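Local coordinates for ferulic acid esterase, AmCE1/Fae1A (PDB 5CXX), which probably hydrolyses feruloyl esters as a CE1-family ferulic acid esterase of the alpha/beta-hydrolase fold, and is bound here to ferulic acid, at residues I173-A178 and Q267-A272. Sequence-based numbering, arbitrary orientation. Where two conformers were deposited one is given.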
loop_
_atom_site.group_PDB
_atom_site.type_symbol
_atom_site.label_atom_id
_atom_site.label_comp_id
_atom_site.label_asym_id
_atom_site.label_seq_id
_atom_site.Cartn_x
_atom_site.Cartn_y
_atom_site.Cartn_z
ATOM N N ILE A 173 -8.900 -7.135 -4.601
ATOM C CA ILE A 173 -8.111 -6.710 -3.447
ATOM C C ILE A 173 -8.949 -6.898 -2.186
ATOM O O ILE A 173 -9.943 -6.159 -1.989
ATOM C CB ILE A 173 -7.726 -5.231 -3.551
ATOM C CG1 ILE A 173 -7.023 -4.832 -4.905
ATOM C CG2 ILE A 173 -6.827 -4.844 -2.369
ATOM C CD1 ILE A 173 -5.770 -5.671 -5.190
ATOM N N GLY A 174 -8.544 -7.818 -1.324
ATOM C CA GLY A 174 -9.317 -8.091 -0.087
ATOM C C GLY A 174 -8.983 -7.076 1.018
ATOM O O GLY A 174 -9.833 -6.778 1.848
ATOM N N TYR A 175 -7.747 -6.552 1.072
ATOM C CA TYR A 175 -7.263 -5.769 2.214
ATOM C C TYR A 175 -6.597 -4.522 1.665
ATOM O O TYR A 175 -5.682 -4.662 0.817
ATOM C CB TYR A 175 -6.221 -6.569 3.072
ATOM C CG TYR A 175 -6.768 -7.877 3.550
ATOM C CD1 TYR A 175 -6.769 -9.010 2.704
ATOM C CD2 TYR A 175 -7.336 -7.989 4.831
ATOM C CE1 TYR A 175 -7.308 -10.193 3.148
ATOM C CE2 TYR A 175 -7.857 -9.175 5.257
ATOM C CZ TYR A 175 -7.841 -10.268 4.428
ATOM O OH TYR A 175 -8.409 -11.399 5.043
ATOM N N VAL A 176 -7.005 -3.335 2.111
ATOM C CA VAL A 176 -6.500 -2.070 1.622
ATOM C C VAL A 176 -5.931 -1.261 2.770
ATOM O O VAL A 176 -6.625 -1.055 3.765
ATOM C CB VAL A 176 -7.609 -1.226 0.927
ATOM C CG1 VAL A 176 -7.032 0.049 0.273
ATOM C CG2 VAL A 176 -8.420 -2.125 -0.011
ATOM N N GLY A 177 -4.691 -0.768 2.630
ATOM C CA GLY A 177 -4.053 0.001 3.679
ATOM C C GLY A 177 -3.520 1.290 3.107
ATOM O O GLY A 177 -2.758 1.325 2.136
ATOM N N ALA A 178 -3.859 2.400 3.743
ATOM C CA ALA A 178 -3.494 3.692 3.190
ATOM C C ALA A 178 -2.815 4.506 4.278
ATOM O O ALA A 178 -3.512 4.983 5.207
ATOM C CB ALA A 178 -4.750 4.455 2.656
ATOM N N GLN A 267 -1.514 -6.871 11.133
ATOM C CA GLN A 267 -2.242 -7.654 12.115
ATOM C C GLN A 267 -3.615 -8.111 11.619
ATOM O O GLN A 267 -4.223 -9.007 12.232
ATOM C CB GLN A 267 -2.447 -6.838 13.389
ATOM C CG GLN A 267 -1.198 -6.767 14.232
ATOM C CD GLN A 267 -1.421 -5.922 15.447
ATOM O OE1 GLN A 267 -2.081 -6.350 16.414
ATOM N NE2 GLN A 267 -0.942 -4.693 15.407
ATOM N N THR A 268 -4.116 -7.486 10.559
ATOM C CA THR A 268 -5.468 -7.840 10.080
ATOM C C THR A 268 -5.459 -8.698 8.816
ATOM O O THR A 268 -6.479 -9.284 8.451
ATOM C CB THR A 268 -6.307 -6.605 9.768
ATOM O OG1 THR A 268 -5.876 -6.001 8.542
ATOM C CG2 THR A 268 -6.314 -5.601 10.925
ATOM N N THR A 269 -4.339 -8.729 8.114
ATOM C CA THR A 269 -4.394 -9.318 6.775
ATOM C C THR A 269 -4.499 -10.834 6.815
ATOM O O THR A 269 -3.936 -11.514 7.702
ATOM C CB THR A 269 -3.159 -8.906 5.930
ATOM O OG1 THR A 269 -1.967 -9.012 6.714
ATOM C CG2 THR A 269 -3.281 -7.436 5.487
ATOM N N PHE A 270 -5.199 -11.386 5.812
ATOM C CA PHE A 270 -5.206 -12.818 5.538
ATOM C C PHE A 270 -5.720 -13.666 6.700
ATOM O O PHE A 270 -5.255 -14.772 6.917
ATOM C CB PHE A 270 -3.805 -13.282 5.146
ATOM C CG PHE A 270 -3.131 -12.349 4.164
ATOM C CD1 PHE A 270 -3.781 -11.913 3.034
ATOM C CD2 PHE A 270 -1.822 -11.944 4.387
ATOM C CE1 PHE A 270 -3.135 -11.021 2.137
ATOM C CE2 PHE A 270 -1.135 -11.089 3.475
ATOM C CZ PHE A 270 -1.816 -10.622 2.347
ATOM N N GLY A 271 -6.721 -13.156 7.395
ATOM C CA GLY A 271 -7.359 -13.940 8.423
ATOM C C GLY A 271 -6.561 -14.088 9.712
ATOM O O GLY A 271 -6.869 -14.961 10.526
ATOM N N ALA A 272 -5.563 -13.230 9.923
ATOM C CA ALA A 272 -4.704 -13.328 11.121
ATOM C C ALA A 272 -5.461 -13.207 12.419
ATOM O O ALA A 272 -4.988 -13.725 13.433
ATOM C CB ALA A 272 -3.596 -12.226 11.077
#
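One face of the Tyr-175 ring lies against the backbone of Thr-269 and Phe-270. The contact belongs to the alpha/beta-hydrolase fold. It joins strand 175-179 of the central sheet to the loop that follows helix 255-266. Thr-269 CA sits over the tyrosine face as a CH-pi contact, 4.0 Å from the ring centroid. Phe-270 N lies over the same face, offset toward the rim and 3.2 Å from Tyr-175 CZ. The Phe-270 ring meets Tyr-175 obliquely, with the planes at 71° and Phe-270 CD1 3.9 Å from Tyr-175 CE1. One face of the Phe-270 ring carries CB of its own neighbour, Thr-269.

This is buried structural packing. With CG anti to the carbonyl carbon (chi1 -56°), the Tyr-175 ring extends from the strand and lays a face against Thr-269 CA and Phe-270 N.

At the near end of the tyrosine, Thr-269 CG2 packs 3.9 Å from Tyr-175 CB. Ala-151 of strand 150-155 touches both aromatic side chains. Thr-268 OG1 is hydrogen-bonded to Phe-265 O. Thr-268 O lies 3.5 Å from Tyr-175 CE2. At the far end, Gly-271 N gives Tyr-175 OH a weak hydrogen bond of 3.4 Å, bent to 126° at the hydrogen.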